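Local coordinates for thioesterase (Streptomyces sp. WAC02707, PDB 6VAP), which probably hydrolyses stalled or aberrant acyl groups from the carrier proteins of the borrelidin polyketide synthase, as type II thioesterases of the alpha/beta-hydrolase family do, at residues A[11-15]-A[63-67]; A[73-77]-A[99-103]; A[141-147]-A[171-175]. All coordinates share one frame; numbering follows the deposited sequence.

Contact 1 (A[11-15]-A[63-67]); sequences DVWIR and DRRAE
Arg15 NH2 is gripped by two oxygens: it donates to Asp63 OD2 at 2.7 Å, on that oxygen's syn lone pair, and to the backbone oxygen Val12 O of its own segment, also at 2.7 Å. Arg15 NH1 completes an end-on, two-nitrogen salt bridge by reaching Asp63 OD1 at 2.9 Å, this time from above the carboxylate plane, because guanidinium and carboxylate are turned 55° against each other. Gln57 holds OD1 as well. The bend of the Arg15 chain at chi2 folds the head back so that NH2 faces Val12 O nearly in the guanidinium plane.

The second arginine, Arg64, works differently. Bent at chi3 (74°), it stands nearly upright on the indole of Trp13, the two planes 78° apart. NH1 lies over one face of the ring, 3.3 Å from Trp13 CD2. Arg64 CZ sits 4.2 Å from the centroid of the five-membered ring, a cation-pi contact. Val12 CG2 covers one guanidinium face, 3.2 Å from Arg64 NE. Side-on, NE and NH2 grip Glu67, with Arg64 NE to Glu67 OE2 at 2.7 Å and almost straight, while Gln57 O accepts from NH1.

The loop after strand 52-56 is thus pinned to strand 14-15 and the turn leading into it by two arginines, each paired with a carboxylate that probably offsets its charge, and Glu67 probably holds the Arg64 guanidinium in its pose above the indole.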
loop_
_atom_site.group_PDB
_atom_site.type_symbol
_atom_site.label_atom_id
_atom_site.label_comp_id
_atom_site.label_asym_id
_atom_site.label_seq_id
_atom_site.Cartn_x
_atom_site.Cartn_y
_atom_site.Cartn_z
ATOM N N ASP A 11 16.517 -5.526 -3.732
ATOM C CA ASP A 11 16.975 -4.575 -4.730
ATOM C C ASP A 11 16.587 -3.168 -4.263
ATOM O O ASP A 11 16.113 -2.964 -3.140
ATOM C CB ASP A 11 16.395 -4.911 -6.108
ATOM C CG ASP A 11 14.880 -5.023 -6.103
ATOM O OD1 ASP A 11 14.214 -4.056 -5.704
ATOM O OD2 ASP A 11 14.360 -6.085 -6.502
ATOM N N VAL A 12 16.803 -2.187 -5.140
ATOM C CA VAL A 12 16.554 -0.797 -4.779
ATOM C C VAL A 12 15.090 -0.586 -4.458
ATOM O O VAL A 12 14.753 0.210 -3.567
ATOM C CB VAL A 12 17.031 0.135 -5.913
ATOM C CG1 VAL A 12 16.112 0.035 -7.124
ATOM C CG2 VAL A 12 17.100 1.571 -5.419
ATOM N N TRP A 13 14.199 -1.311 -5.143
ATOM C CA TRP A 13 12.766 -1.116 -4.932
ATOM C C TRP A 13 12.173 -2.024 -3.855
ATOM O O TRP A 13 11.289 -1.614 -3.097
ATOM C CB TRP A 13 11.992 -1.367 -6.240
ATOM C CG TRP A 13 12.032 -0.252 -7.211
ATOM C CD1 TRP A 13 12.901 -0.096 -8.274
ATOM C CD2 TRP A 13 11.098 0.820 -7.291
ATOM N NE1 TRP A 13 12.590 1.060 -8.961
ATOM C CE2 TRP A 13 11.468 1.616 -8.404
ATOM C CE3 TRP A 13 9.963 1.170 -6.553
ATOM C CZ2 TRP A 13 10.785 2.765 -8.752
ATOM C CZ3 TRP A 13 9.278 2.322 -6.914
ATOM C CH2 TRP A 13 9.704 3.104 -7.992
ATOM N N ILE A 14 12.622 -3.268 -3.799
ATOM C CA ILE A 14 11.932 -4.323 -3.065
ATOM C C ILE A 14 12.835 -4.796 -1.950
ATOM O O ILE A 14 13.903 -5.354 -2.218
ATOM C CB ILE A 14 11.541 -5.494 -3.980
ATOM C CG1 ILE A 14 10.606 -4.976 -5.096
ATOM C CG2 ILE A 14 10.874 -6.586 -3.162
ATOM C CD1 ILE A 14 10.365 -5.951 -6.204
ATOM N N ARG A 15 12.397 -4.615 -0.709
ATOM C CA ARG A 15 13.186 -4.976 0.461
ATOM C C ARG A 15 12.589 -6.237 1.080
ATOM O O ARG A 15 11.415 -6.254 1.467
ATOM C CB ARG A 15 13.213 -3.832 1.475
ATOM C CG ARG A 15 13.628 -2.479 0.888
ATOM C CD ARG A 15 15.068 -2.540 0.355
ATOM N NE ARG A 15 15.331 -1.458 -0.591
ATOM C CZ ARG A 15 15.925 -0.311 -0.286
ATOM N NH1 ARG A 15 16.323 -0.082 0.957
ATOM N NH2 ARG A 15 16.120 0.603 -1.234
ATOM N N ASP A 63 17.883 5.358 1.869
ATOM C CA ASP A 63 18.998 5.076 0.977
ATOM C C ASP A 63 18.724 5.582 -0.428
ATOM O O ASP A 63 19.669 5.703 -1.211
ATOM C CB ASP A 63 19.281 3.574 0.935
ATOM C CG ASP A 63 18.091 2.781 0.425
ATOM O OD1 ASP A 63 17.076 2.708 1.141
ATOM O OD2 ASP A 63 18.182 2.243 -0.686
ATOM N N ARG A 64 17.459 5.867 -0.773
ATOM C CA ARG A 64 17.103 6.439 -2.070
ATOM C C ARG A 64 16.912 7.961 -2.025
ATOM O O ARG A 64 16.289 8.531 -2.927
ATOM C CB ARG A 64 15.829 5.771 -2.593
ATOM C CG ARG A 64 15.876 4.259 -2.613
ATOM C CD ARG A 64 14.746 3.698 -3.402
ATOM N NE ARG A 64 14.947 3.874 -4.835
ATOM C CZ ARG A 64 14.145 3.421 -5.795
ATOM N NH1 ARG A 64 13.010 2.811 -5.497
ATOM N NH2 ARG A 64 14.453 3.656 -7.070
ATOM N N ARG A 65 17.412 8.632 -0.984
ATOM C CA ARG A 65 17.148 10.062 -0.840
ATOM C C ARG A 65 17.692 10.851 -2.023
ATOM O O ARG A 65 17.111 11.868 -2.413
ATOM C CB ARG A 65 17.745 10.578 0.470
ATOM C CG ARG A 65 16.837 11.538 1.208
ATOM C CD ARG A 65 17.421 11.930 2.561
ATOM N NE ARG A 65 16.634 11.391 3.673
ATOM C CZ ARG A 65 17.058 10.454 4.519
ATOM N NH1 ARG A 65 18.274 9.931 4.399
ATOM N NH2 ARG A 65 16.259 10.035 5.493
ATOM N N ALA A 66 18.801 10.406 -2.608
ATOM C CA ALA A 66 19.367 11.129 -3.743
ATOM C C ALA A 66 18.444 11.065 -4.959
ATOM O O ALA A 66 18.409 12.009 -5.762
ATOM C CB ALA A 66 20.745 10.568 -4.098
ATOM N N GLU A 67 17.682 9.983 -5.108
ATOM C CA GLU A 67 16.784 9.873 -6.250
ATOM C C GLU A 67 15.641 10.872 -6.131
ATOM O O GLU A 67 15.126 11.129 -5.043
ATOM C CB GLU A 67 16.244 8.447 -6.363
ATOM C CG GLU A 67 17.358 7.397 -6.411
ATOM C CD GLU A 67 16.831 6.000 -6.691
ATOM O OE1 GLU A 67 16.109 5.843 -7.705
ATOM O OE2 GLU A 67 17.141 5.069 -5.890
HETATM O O HOH W 1 14.262 3.617 -10.274
#

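Contact 2 (A[73-77]-A[99-103]); sequences IDELA and MGATL
Helix segments 73-77 and 99-103 cross at -61° with their axes 10.3 Å apart at closest approach, and the backbones draw nearest where Ile73 and Leu103 have their CA atoms 6.0 Å from each other. Ile73 touches three residues of the other helix. Its side chain and that of Met99 slide past each other in opposite directions, Ile73 CD1 meeting Met99 SD at 3.6 Å. The Ile73 and Thr102 side chains cross at about a right angle, with Ile73 CG2 4.1 Å from Thr102 CG2. With Thr102 CG2 turned to Ile73, OG1 of the same residue bonds to Arg126.

Helix 99-113 starts within the probable nucleophile elbow of this alpha/beta hydrolase, Gly96-x-Ser98-x-Gly100, so Met99 comes directly after the likely catalytic serine, and its side chain lies near the presumed triad without touching it.

Leu103 is the other main contributor. Its CG is anti to the backbone N (chi1 179°), which sends CD1 across to the first turn of helix 73-87, where Leu103 CD1 lies 3.8 Å from Ala77 CB and 4.0 Å from Leu76 CB. Tyr58 touches both Leu76 and Leu103, while Ala180 of helix 167-182 packs on Ile73.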
loop_
_atom_site.group_PDB
_atom_site.type_symbol
_atom_site.label_atom_id
_atom_site.label_comp_id
_atom_site.label_asym_id
_atom_site.label_seq_id
_atom_site.Cartn_x
_atom_site.Cartn_y
_atom_site.Cartn_z
ATOM N N ILE A 73 0.949 8.337 -8.920
ATOM C CA ILE A 73 0.747 6.925 -8.618
ATOM C C ILE A 73 0.990 6.066 -9.850
ATOM O O ILE A 73 1.604 4.995 -9.778
ATOM C CB ILE A 73 -0.675 6.724 -8.072
ATOM C CG1 ILE A 73 -0.820 7.371 -6.680
ATOM C CG2 ILE A 73 -1.002 5.213 -7.996
ATOM C CD1 ILE A 73 -0.299 6.499 -5.584
ATOM N N ASP A 74 0.497 6.504 -11.002
ATOM C CA ASP A 74 0.691 5.709 -12.214
ATOM C C ASP A 74 2.166 5.579 -12.578
ATOM O O ASP A 74 2.602 4.530 -13.073
ATOM C CB ASP A 74 -0.085 6.314 -13.382
ATOM C CG ASP A 74 -1.516 5.813 -13.446
ATOM O OD1 ASP A 74 -1.718 4.578 -13.438
ATOM O OD2 ASP A 74 -2.444 6.650 -13.495
ATOM N N GLU A 75 2.961 6.612 -12.287
ATOM C CA GLU A 75 4.393 6.529 -12.550
ATOM C C GLU A 75 5.056 5.607 -11.545
ATOM O O GLU A 75 5.903 4.791 -11.918
ATOM C CB GLU A 75 5.037 7.918 -12.507
ATOM C CG GLU A 75 4.706 8.778 -13.716
ATOM C CD GLU A 75 4.924 10.255 -13.459
ATOM O OE1 GLU A 75 4.318 11.081 -14.176
ATOM O OE2 GLU A 75 5.699 10.589 -12.537
ATOM N N LEU A 76 4.684 5.723 -10.265
ATOM C CA LEU A 76 5.146 4.752 -9.273
ATOM C C LEU A 76 4.840 3.329 -9.725
ATOM O O LEU A 76 5.703 2.445 -9.682
ATOM C CB LEU A 76 4.513 5.018 -7.902
ATOM C CG LEU A 76 5.281 5.982 -6.994
ATOM C CD1 LEU A 76 4.327 6.550 -5.928
ATOM C CD2 LEU A 76 6.450 5.320 -6.356
ATOM N N ALA A 77 3.592 3.079 -10.114
ATOM C CA ALA A 77 3.194 1.749 -10.571
ATOM C C ALA A 77 3.934 1.310 -11.836
ATOM O O ALA A 77 4.402 0.168 -11.932
ATOM C CB ALA A 77 1.694 1.727 -10.832
ATOM N N MET A 99 -2.041 6.043 0.860
ATOM C CA MET A 99 -1.626 6.151 -0.532
ATOM C C MET A 99 -1.159 4.801 -1.079
ATOM O O MET A 99 -1.425 4.467 -2.240
ATOM C CB MET A 99 -0.526 7.193 -0.672
ATOM C CG MET A 99 -0.070 7.442 -2.095
ATOM S SD MET A 99 1.539 6.713 -2.497
ATOM C CE MET A 99 2.590 7.702 -1.495
ATOM N N GLY A 100 -0.475 4.005 -0.256
ATOM C CA GLY A 100 -0.089 2.671 -0.675
ATOM C C GLY A 100 -1.252 1.819 -1.142
ATOM O O GLY A 100 -1.058 0.897 -1.943
ATOM N N ALA A 101 -2.456 2.068 -0.613
ATOM C CA ALA A 101 -3.619 1.286 -1.041
ATOM C C ALA A 101 -3.978 1.578 -2.498
ATOM O O ALA A 101 -4.333 0.677 -3.265
ATOM C CB ALA A 101 -4.819 1.575 -0.116
ATOM N N THR A 102 -3.898 2.838 -2.899
ATOM C CA THR A 102 -4.164 3.170 -4.290
ATOM C C THR A 102 -3.083 2.584 -5.195
ATOM O O THR A 102 -3.381 2.010 -6.251
ATOM C CB THR A 102 -4.258 4.684 -4.458
ATOM O OG1 THR A 102 -5.280 5.218 -3.615
ATOM C CG2 THR A 102 -4.570 5.050 -5.948
ATOM N N LEU A 103 -1.822 2.705 -4.792
ATOM C CA LEU A 103 -0.750 2.060 -5.535
ATOM C C LEU A 103 -0.966 0.562 -5.619
ATOM O O LEU A 103 -0.822 -0.015 -6.702
ATOM C CB LEU A 103 0.587 2.384 -4.893
ATOM C CG LEU A 103 1.812 1.746 -5.548
ATOM C CD1 LEU A 103 1.869 2.086 -7.043
ATOM C CD2 LEU A 103 3.060 2.230 -4.863
#

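Contact 3 (A[141-147]-A[171-175]); sequences LSDEELV and LPAIR
The guanidinium of Arg175 lies across the tip of Leu146, the two side chains crossing at a slant, with Leu146 CD2 over one guanidinium face and 3.1 Å from Arg175 NH2. The edge of the guanidinium faces the residues leading into helix 143-149: both terminal nitrogens converge on Leu141 O, Arg175 NH2 in a weak bond at 2.8 Å and NH1 at a modelled length too short to be trusted. The bend at chi3 (-64°) turns the head of an otherwise extended chain toward that carbonyl, and His139 O is a further acceptor for NH1. Asp143 meets Arg175 at about a right angle, its OD1 making a long, weak salt bridge to NH2; the stronger partner of this carboxylate is Arg168, bound through OD2. A water accepts from Arg175 NE.

Ser142 is the N-cap of helix 143-149, its OG accepting from Glu145 N. Segments 143-147 and 171-175 cross at 74°, their axes 11.3 Å apart at closest approach. Both helices lie between strands 120-124 and 196-201, where alpha/beta-hydrolase thioesterases usually carry their lid, so this is probably a contact within the lid.

Beyond these polar contacts, Leu146 and Leu171 meet tip to tip, Leu146 CD2 being 3.7 Å from Leu171 CG. Val147 comes at a right angle to the same leucine and sets CG1 at 3.6 Å from Leu171 CD1.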
loop_
_atom_site.group_PDB
_atom_site.type_symbol
_atom_site.label_atom_id
_atom_site.label_comp_id
_atom_site.label_asym_id
_atom_site.label_seq_id
_atom_site.Cartn_x
_atom_site.Cartn_y
_atom_site.Cartn_z
ATOM N N LEU A 141 1.442 23.166 0.022
ATOM C CA LEU A 141 1.810 24.062 1.112
ATOM C C LEU A 141 3.283 24.458 1.045
ATOM O O LEU A 141 4.122 23.736 0.506
ATOM C CB LEU A 141 1.540 23.404 2.459
ATOM C CG LEU A 141 0.111 22.934 2.730
ATOM C CD1 LEU A 141 0.103 21.879 3.827
ATOM C CD2 LEU A 141 -0.759 24.110 3.091
ATOM N N SER A 142 3.588 25.630 1.594
ATOM C CA SER A 142 4.966 26.065 1.730
ATOM C C SER A 142 5.749 25.069 2.579
ATOM O O SER A 142 5.181 24.253 3.313
ATOM C CB SER A 142 5.031 27.447 2.379
ATOM O OG SER A 142 4.984 27.346 3.787
ATOM N N ASP A 143 7.077 25.141 2.470
ATOM C CA ASP A 143 7.925 24.256 3.262
ATOM C C ASP A 143 7.538 24.309 4.738
ATOM O O ASP A 143 7.384 23.273 5.394
ATOM C CB ASP A 143 9.394 24.635 3.074
ATOM C CG ASP A 143 10.091 23.798 2.013
ATOM O OD1 ASP A 143 9.699 22.631 1.797
ATOM O OD2 ASP A 143 11.047 24.308 1.389
ATOM N N GLU A 144 7.348 25.521 5.231
ATOM C CA GLU A 144 7.027 25.811 6.640
ATOM C C GLU A 144 5.610 25.346 6.963
ATOM O O GLU A 144 5.425 24.765 8.015
ATOM C CB GLU A 144 7.259 27.300 6.890
ATOM C CG GLU A 144 8.160 27.581 8.069
ATOM C CD GLU A 144 9.381 26.691 8.132
ATOM O OE1 GLU A 144 10.134 26.718 7.150
ATOM O OE2 GLU A 144 9.539 25.936 9.140
ATOM N N GLU A 145 4.650 25.634 6.094
ATOM C CA GLU A 145 3.274 25.209 6.299
ATOM C C GLU A 145 3.152 23.702 6.144
ATOM O O GLU A 145 2.246 23.090 6.720
ATOM C CB GLU A 145 2.348 25.933 5.320
ATOM C CG GLU A 145 2.171 27.419 5.625
ATOM C CD GLU A 145 1.245 28.110 4.636
ATOM O OE1 GLU A 145 1.184 29.362 4.651
ATOM O OE2 GLU A 145 0.580 27.403 3.838
ATOM N N LEU A 146 4.054 23.099 5.366
ATOM C CA LEU A 146 4.048 21.652 5.193
ATOM C C LEU A 146 4.394 20.955 6.494
ATOM O O LEU A 146 3.649 20.088 6.965
ATOM C CB LEU A 146 5.042 21.261 4.096
ATOM C CG LEU A 146 5.075 19.807 3.635
ATOM C CD1 LEU A 146 3.705 19.186 3.572
ATOM C CD2 LEU A 146 5.741 19.725 2.264
ATOM N N VAL A 147 5.558 21.274 7.058
ATOM C CA VAL A 147 6.008 20.617 8.278
ATOM C C VAL A 147 5.002 20.833 9.402
ATOM O O VAL A 147 4.723 19.927 10.193
ATOM C CB VAL A 147 7.414 21.119 8.662
ATOM C CG1 VAL A 147 8.385 20.871 7.515
ATOM C CG2 VAL A 147 7.366 22.584 8.999
ATOM N N LEU A 171 11.430 16.201 3.335
ATOM C CA LEU A 171 10.233 16.898 2.876
ATOM C C LEU A 171 9.986 16.724 1.387
ATOM O O LEU A 171 8.834 16.470 1.001
ATOM C CB LEU A 171 10.331 18.379 3.242
ATOM C CG LEU A 171 9.029 19.018 3.732
ATOM C CD1 LEU A 171 8.508 18.345 4.991
ATOM C CD2 LEU A 171 9.237 20.508 3.972
ATOM N N PRO A 172 10.986 16.851 0.515
ATOM C CA PRO A 172 10.716 16.640 -0.918
ATOM C C PRO A 172 10.057 15.309 -1.206
ATOM O O PRO A 172 9.184 15.232 -2.080
ATOM C CB PRO A 172 12.111 16.746 -1.560
ATOM C CG PRO A 172 12.903 17.590 -0.612
ATOM C CD PRO A 172 12.375 17.280 0.767
ATOM N N ALA A 173 10.455 14.251 -0.494
ATOM C CA ALA A 173 9.835 12.946 -0.700
ATOM C C ALA A 173 8.419 12.904 -0.133
ATOM O O ALA A 173 7.517 12.317 -0.749
ATOM C CB ALA A 173 10.691 11.854 -0.064
ATOM N N ILE A 174 8.196 13.532 1.025
ATOM C CA ILE A 174 6.848 13.578 1.589
ATOM C C ILE A 174 5.918 14.381 0.686
ATOM O O ILE A 174 4.795 13.964 0.399
ATOM C CB ILE A 174 6.891 14.163 3.010
ATOM C CG1 ILE A 174 7.795 13.286 3.919
ATOM C CG2 ILE A 174 5.488 14.293 3.585
ATOM C CD1 ILE A 174 8.121 13.926 5.236
ATOM N N ARG A 175 6.379 15.527 0.198
ATOM C CA ARG A 175 5.553 16.344 -0.682
ATOM C C ARG A 175 5.205 15.575 -1.944
ATOM O O ARG A 175 4.042 15.524 -2.335
ATOM C CB ARG A 175 6.271 17.655 -1.012
ATOM C CG ARG A 175 5.433 18.637 -1.835
ATOM C CD ARG A 175 6.257 19.835 -2.267
ATOM N NE ARG A 175 6.730 20.634 -1.130
ATOM C CZ ARG A 175 5.976 21.493 -0.443
ATOM N NH1 ARG A 175 4.694 21.672 -0.759
ATOM N NH2 ARG A 175 6.507 22.183 0.565
HETATM O O HOH W 2 9.623 20.156 -0.504
#

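In the fold
From the N terminus, edge strand 14-15 is met first: contact 1 closes a loop of 47 residues that contains strands 26-30 and 52-56 and helix 41-47, bringing the loop after strand 52-56 back to it. Contact 2 follows, joining the starts of helices 73-87 and 99-113 and closing a loop made of the rest of helix 73-87 and strand 92-97. Contact 3 comes last and fastens helix 143-149 to helix 167-182 across an interval partly not modelled, the contact's centre lying about 22 Å from the centre of the chain. The three run in series, none nested or crossed. Trp13 CZ3 and Leu76 CD2, 4.2 Å apart, link contacts 1 and 2, whereas contact 3 touches neither; helix 167-182 nevertheless reaches contact 2 through Asp177, Ala180 and Ala181.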